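Local coordinates for ABC transporter substrate binding protein (Ribose) (Agrobacterium vitis S4, PDB 4WT7) that binds the sugar alcohol D-allitol and probably serves as the carbohydrate-binding component of an ABC transporter, at residues A[224-230]-A[247-253]; A[57-61]-A[280-284]. All coordinates share one frame; numbering follows the deposited sequence.

Contact 1 (A[224-230]-A[247-253]); sequences SAWDIPQ and TYGVDGS. With X9X (D-allitol), chain C.
Asp227 and Ser253 join the segments that follow neighbouring parallel strands at the D-allitol site. The Asp227 carboxylate takes two bonds, both through syn lone pairs. Ser253 OG gives its proton to Asp227 OD1 at 2.6 Å, and Ser253 N points to Asp227 OD2 at 2.8 Å. Asp227 CG sits between its N and carbonyl carbon (chi1 73°), which turns the carboxylate to Ser253.

Trp226 CB lies 3.6 Å from Asp251 OD2, which stands at the indole edge. Asp251 receives two allitol hydroxyls, OAD on its OD1 at 2.7 Å and OAF on its OD2 at 2.6 Å. Allitol CAI lies over one face of the Trp226 ring, and CD of Pro229 covers the opposite face. Gln273 also bonds Asp251 OD1, and Asp193 takes the indole N-H.

Ser224 N bonds Tyr248 O at 3.2 Å, and a water links Ser224 OG to that carbonyl. The Gln230 NE2 bond to Thr247 OG1 is weak; the stronger partners are Ala269 O for Gln230 and Thr234 for Thr247.

The chemistry implies a polyol site with an aromatic wall and a carboxylate acceptor. Asp227 OD1 is 4.1 Å from Asp251 OD2, so the bonds from Ser253 probably ease the repulsion.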
loop_
_atom_site.group_PDB
_atom_site.type_symbol
_atom_site.label_atom_id
_atom_site.label_comp_id
_atom_site.label_asym_id
_atom_site.label_seq_id
_atom_site.Cartn_x
_atom_site.Cartn_y
_atom_site.Cartn_z
ATOM N N SER A 224 3.801 -10.808 -1.071
ATOM C CA SER A 224 3.766 -9.712 -0.121
ATOM C C SER A 224 2.678 -8.757 -0.566
ATOM O O SER A 224 2.356 -8.697 -1.750
ATOM C CB SER A 224 5.109 -8.996 -0.148
ATOM O OG SER A 224 6.141 -9.939 0.076
ATOM N N ALA A 225 2.171 -7.957 0.363
ATOM C CA ALA A 225 1.024 -7.091 0.080
ATOM C C ALA A 225 1.465 -5.756 -0.525
ATOM O O ALA A 225 0.645 -4.997 -1.068
ATOM C CB ALA A 225 0.206 -6.868 1.364
ATOM N N TRP A 226 2.767 -5.480 -0.415
ATOM C CA TRP A 226 3.394 -4.310 -0.991
ATOM C C TRP A 226 4.821 -4.720 -1.352
ATOM O O TRP A 226 5.274 -5.767 -0.936
ATOM C CB TRP A 226 3.362 -3.116 -0.038
ATOM C CG TRP A 226 4.010 -3.376 1.276
ATOM C CD1 TRP A 226 3.672 -4.343 2.188
ATOM C CD2 TRP A 226 5.082 -2.645 1.848
ATOM N NE1 TRP A 226 4.497 -4.277 3.287
ATOM C CE2 TRP A 226 5.366 -3.235 3.112
ATOM C CE3 TRP A 226 5.825 -1.553 1.444
ATOM C CZ2 TRP A 226 6.394 -2.765 3.941
ATOM C CZ3 TRP A 226 6.828 -1.083 2.265
ATOM C CH2 TRP A 226 7.109 -1.688 3.492
ATOM N N ASP A 227 5.548 -3.884 -2.069
ATOM C CA ASP A 227 6.683 -4.402 -2.836
ATOM C C ASP A 227 8.090 -4.207 -2.241
ATOM O O ASP A 227 9.052 -4.732 -2.773
ATOM C CB ASP A 227 6.574 -3.976 -4.306
ATOM C CG ASP A 227 6.875 -2.492 -4.550
ATOM O OD1 ASP A 227 7.123 -1.741 -3.577
ATOM O OD2 ASP A 227 6.856 -2.109 -5.752
ATOM N N ILE A 228 8.199 -3.505 -1.112
ATOM C CA ILE A 228 9.490 -3.354 -0.467
ATOM C C ILE A 228 9.972 -4.651 0.198
ATOM O O ILE A 228 11.162 -4.996 0.065
ATOM C CB ILE A 228 9.481 -2.129 0.482
ATOM C CG1 ILE A 228 9.084 -0.873 -0.319
ATOM C CG2 ILE A 228 10.822 -1.918 1.124
ATOM C CD1 ILE A 228 9.872 -0.677 -1.649
ATOM N N PRO A 229 9.074 -5.400 0.871
ATOM C CA PRO A 229 9.504 -6.746 1.311
ATOM C C PRO A 229 9.823 -7.626 0.090
ATOM O O PRO A 229 10.784 -8.438 0.098
ATOM C CB PRO A 229 8.292 -7.291 2.048
ATOM C CG PRO A 229 7.514 -6.055 2.461
ATOM C CD PRO A 229 7.766 -5.013 1.425
ATOM N N GLN A 230 9.035 -7.447 -0.971
ATOM C CA GLN A 230 9.307 -8.145 -2.219
ATOM C C GLN A 230 10.757 -7.916 -2.638
ATOM O O GLN A 230 11.440 -8.851 -3.026
ATOM C CB GLN A 230 8.339 -7.731 -3.330
ATOM C CG GLN A 230 8.487 -8.508 -4.638
ATOM C CD GLN A 230 7.604 -7.931 -5.758
ATOM O OE1 GLN A 230 6.971 -6.875 -5.604
ATOM N NE2 GLN A 230 7.570 -8.624 -6.889
ATOM N N THR A 247 8.735 -14.025 -7.141
ATOM C CA THR A 247 8.197 -13.101 -6.137
ATOM C C THR A 247 7.088 -12.198 -6.680
ATOM O O THR A 247 7.006 -11.934 -7.882
ATOM C CB THR A 247 9.316 -12.269 -5.439
ATOM O OG1 THR A 247 9.749 -11.184 -6.283
ATOM C CG2 THR A 247 10.511 -13.180 -5.121
ATOM N N TYR A 248 6.252 -11.711 -5.753
ATOM C CA TYR A 248 5.022 -11.011 -6.113
ATOM C C TYR A 248 4.753 -9.876 -5.136
ATOM O O TYR A 248 4.992 -10.024 -3.955
ATOM C CB TYR A 248 3.848 -12.002 -6.089
ATOM C CG TYR A 248 3.992 -13.069 -7.132
ATOM C CD1 TYR A 248 3.542 -12.865 -8.437
ATOM C CD2 TYR A 248 4.622 -14.260 -6.837
ATOM C CE1 TYR A 248 3.691 -13.820 -9.398
ATOM C CE2 TYR A 248 4.819 -15.231 -7.825
ATOM C CZ TYR A 248 4.349 -15.004 -9.098
ATOM O OH TYR A 248 4.521 -15.975 -10.059
ATOM N N GLY A 249 4.254 -8.746 -5.644
ATOM C CA GLY A 249 3.923 -7.626 -4.783
ATOM C C GLY A 249 3.115 -6.495 -5.416
ATOM O O GLY A 249 2.613 -6.590 -6.548
ATOM N N VAL A 250 3.008 -5.408 -4.657
ATOM C CA VAL A 250 2.186 -4.287 -5.041
ATOM C C VAL A 250 2.876 -2.969 -4.715
ATOM O O VAL A 250 3.657 -2.897 -3.759
ATOM C CB VAL A 250 0.842 -4.357 -4.247
ATOM C CG1 VAL A 250 -0.069 -3.222 -4.618
ATOM C CG2 VAL A 250 0.180 -5.692 -4.452
ATOM N N ASP A 251 2.558 -1.955 -5.529
ATOM C CA ASP A 251 2.931 -0.535 -5.391
ATOM C C ASP A 251 3.585 -0.004 -6.689
ATOM O O ASP A 251 3.377 1.153 -7.069
ATOM C CB ASP A 251 3.866 -0.255 -4.208
ATOM C CG ASP A 251 3.153 -0.259 -2.877
ATOM O OD1 ASP A 251 1.951 -0.569 -2.864
ATOM O OD2 ASP A 251 3.832 0.004 -1.842
ATOM N N GLY A 252 4.369 -0.861 -7.357
ATOM C CA GLY A 252 5.204 -0.412 -8.460
ATOM C C GLY A 252 6.220 0.651 -8.064
ATOM O O GLY A 252 6.355 1.681 -8.728
ATOM N N SER A 253 6.930 0.432 -6.970
ATOM C CA SER A 253 8.078 1.280 -6.674
ATOM C C SER A 253 9.064 1.081 -7.830
ATOM O O SER A 253 9.180 -0.008 -8.348
ATOM C CB SER A 253 8.717 0.907 -5.323
ATOM O OG SER A 253 7.726 0.723 -4.333
HETATM O OAA X9X C . 1.002 -0.387 5.030
HETATM C CAG X9X C . 2.086 -0.752 4.255
HETATM C CAI X9X C . 2.015 -0.528 2.780
HETATM O OAC X9X C . 1.127 -1.422 2.153
HETATM C CAK X9X C . 1.762 0.916 2.460
HETATM O OAE X9X C . 2.726 1.619 3.144
HETATM C CAL X9X C . 1.986 1.216 0.976
HETATM O OAF X9X C . 3.255 0.839 0.570
HETATM C CAJ X9X C . 0.929 0.722 0.009
HETATM O OAD X9X C . 1.068 -0.610 -0.345
HETATM C CAH X9X C . -0.506 1.010 0.398
HETATM O OAB X9X C . -1.404 1.170 -0.679
HETATM O O HOH W 1 7.063 -10.836 -2.345
#

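Contact 2 (A[57-61]-A[280-284]); sequences EVKRL and RQAIQ
Two helices of the lobe built on the parallel sheet, 45-60 and 275-290, pack side by side. Glu57 and Ile283 lie at the centre, their side chains sliding past each other in opposite directions, with Glu57 CG 3.7 Å from Ile283 CB. On one side of this pair the contact is apolar. Val58 CG2 meets Ile283 CG2 at 3.5 Å, and the two side chains cross at about a right angle. Leu61 CD1 lies 4.1 Å from Ile283 CG2. Ile283 also touches Val93 of strand 91-95.

The lobe is one of two in this periplasmic binding protein fold. Helix 45-60 follows strand 34-39, the first strand in the chain, while helix 275-290 comes late, so the contact joins distant parts of the sequence.

On the polar side, a bend at chi2 (62°) turns the Glu57 carboxylate to Arg60, which grips it side-on. Arg60 NE bonds Glu57 OE1 at 2.9 Å and Arg60 NH2 bonds Glu57 OE2 at 2.8 Å, both nearly straight. The carboxylate carbon lies in the guanidinium plane, but the nitrogens meet the oxygens about 32° out of the carboxylate plane. Gln284 NE2 adds a second bond to Glu57 OE2, at 3.0 Å, and comes in almost end-on to the C-O bond. A water accepts from Arg60 NH2 and Gln284 NE2. Arg280 lays its CG and CD against Glu57, while its guanidinium pairs with Glu277.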
loop_
_atom_site.group_PDB
_atom_site.type_symbol
_atom_site.label_atom_id
_atom_site.label_comp_id
_atom_site.label_asym_id
_atom_site.label_seq_id
_atom_site.Cartn_x
_atom_site.Cartn_y
_atom_site.Cartn_z
ATOM N N GLU A 57 -0.873 19.641 -3.602
ATOM C CA GLU A 57 -2.199 19.942 -4.125
ATOM C C GLU A 57 -2.928 20.949 -3.236
ATOM O O GLU A 57 -3.654 21.807 -3.728
ATOM C CB GLU A 57 -3.023 18.668 -4.290
ATOM C CG GLU A 57 -4.341 18.865 -5.036
ATOM C CD GLU A 57 -4.191 19.350 -6.486
ATOM O OE1 GLU A 57 -3.069 19.693 -6.928
ATOM O OE2 GLU A 57 -5.223 19.401 -7.178
ATOM N N VAL A 58 -2.759 20.853 -1.929
ATOM C CA VAL A 58 -3.437 21.803 -1.073
ATOM C C VAL A 58 -2.885 23.182 -1.389
ATOM O O VAL A 58 -3.642 24.155 -1.516
ATOM C CB VAL A 58 -3.269 21.501 0.434
ATOM C CG1 VAL A 58 -3.678 22.704 1.264
ATOM C CG2 VAL A 58 -4.075 20.304 0.832
ATOM N N LYS A 59 -1.568 23.270 -1.509
ATOM C CA LYS A 59 -0.934 24.539 -1.902
ATOM C C LYS A 59 -1.436 25.032 -3.262
ATOM O O LYS A 59 -1.719 26.224 -3.433
ATOM C CB LYS A 59 0.595 24.437 -1.933
ATOM C CG LYS A 59 1.273 24.310 -0.584
ATOM C CD LYS A 59 2.775 23.951 -0.739
ATOM C CE LYS A 59 3.472 23.689 0.608
ATOM N NZ LYS A 59 4.964 23.442 0.486
ATOM N N ARG A 60 -1.572 24.126 -4.228
ATOM C CA ARG A 60 -1.928 24.552 -5.577
ATOM C C ARG A 60 -3.347 25.116 -5.597
ATOM O O ARG A 60 -3.662 26.031 -6.370
ATOM C CB ARG A 60 -1.796 23.407 -6.579
ATOM C CG ARG A 60 -1.935 23.872 -8.033
ATOM C CD ARG A 60 -2.037 22.710 -9.005
ATOM N NE ARG A 60 -3.255 21.977 -8.774
ATOM C CZ ARG A 60 -4.440 22.273 -9.288
ATOM N NH1 ARG A 60 -4.595 23.314 -10.077
ATOM N NH2 ARG A 60 -5.492 21.524 -8.975
ATOM N N LEU A 61 -4.202 24.591 -4.730
ATOM C CA LEU A 61 -5.558 25.096 -4.636
ATOM C C LEU A 61 -5.679 26.307 -3.728
ATOM O O LEU A 61 -6.782 26.762 -3.453
ATOM C CB LEU A 61 -6.514 24.001 -4.157
ATOM C CG LEU A 61 -6.615 22.848 -5.151
ATOM C CD1 LEU A 61 -7.321 21.628 -4.601
ATOM C CD2 LEU A 61 -7.313 23.304 -6.404
ATOM N N ARG A 280 -3.522 13.500 -4.767
ATOM C CA ARG A 280 -4.257 14.595 -5.414
ATOM C C ARG A 280 -5.749 14.383 -5.374
ATOM O O ARG A 280 -6.507 15.305 -5.109
ATOM C CB ARG A 280 -3.788 14.804 -6.865
ATOM C CG ARG A 280 -2.534 15.630 -6.943
ATOM C CD ARG A 280 -2.200 16.022 -8.389
ATOM N NE ARG A 280 -1.879 14.858 -9.206
ATOM C CZ ARG A 280 -0.704 14.217 -9.202
ATOM N NH1 ARG A 280 0.287 14.608 -8.408
ATOM N NH2 ARG A 280 -0.527 13.166 -10.003
ATOM N N GLN A 281 -6.183 13.159 -5.602
ATOM C CA GLN A 281 -7.597 12.880 -5.510
ATOM C C GLN A 281 -8.155 13.222 -4.143
ATOM O O GLN A 281 -9.222 13.862 -4.027
ATOM C CB GLN A 281 -7.878 11.423 -5.792
ATOM C CG GLN A 281 -9.311 11.239 -6.209
ATOM C CD GLN A 281 -9.684 9.794 -6.304
ATOM O OE1 GLN A 281 -10.065 9.316 -7.377
ATOM N NE2 GLN A 281 -9.601 9.077 -5.175
ATOM N N ALA A 282 -7.443 12.798 -3.100
ATOM C CA ALA A 282 -7.924 13.057 -1.741
ATOM C C ALA A 282 -8.190 14.563 -1.574
ATOM O O ALA A 282 -9.258 14.955 -1.128
ATOM C CB ALA A 282 -6.929 12.564 -0.693
ATOM N N ILE A 283 -7.216 15.392 -1.960
ATOM C CA ILE A 283 -7.351 16.838 -1.812
ATOM C C ILE A 283 -8.419 17.435 -2.749
ATOM O O ILE A 283 -9.169 18.350 -2.364
ATOM C CB ILE A 283 -6.017 17.557 -2.004
ATOM C CG1 ILE A 283 -4.956 16.963 -1.081
ATOM C CG2 ILE A 283 -6.171 19.000 -1.656
ATOM C CD1 ILE A 283 -5.431 16.792 0.375
ATOM N N GLN A 284 -8.493 16.929 -3.971
ATOM C CA GLN A 284 -9.585 17.290 -4.857
ATOM C C GLN A 284 -10.894 17.029 -4.115
ATOM O O GLN A 284 -11.794 17.872 -4.124
ATOM C CB GLN A 284 -9.557 16.497 -6.180
ATOM C CG GLN A 284 -8.534 17.009 -7.231
ATOM C CD GLN A 284 -8.961 18.325 -7.919
ATOM O OE1 GLN A 284 -10.012 18.393 -8.569
ATOM N NE2 GLN A 284 -8.142 19.366 -7.776
HETATM O O HOH W 2 -8.596 22.052 -9.547
#

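In the fold
The two contacts lie in different lobes, centres about 27 Å apart and nearest atoms about 13 Å apart. Contact 2 belongs to the lobe of the parallel sheet and contact 1 to the lobe of the mixed sheet. Along the chain, contact 1 is nested between the segments of contact 2: 57-61 comes first, then 224-230 and 247-253, then 280-284. The chain thus passes through the mixed-sheet lobe and back between the two halves of contact 2. Contact 1 joins elements of one beta-alpha-beta unit with the turn that follows it, and borders the ligand. Contact 2 is helix packing away from it. Allitol also bonds His44, Asp47 and Asp120, so the pocket draws residues from both lobes.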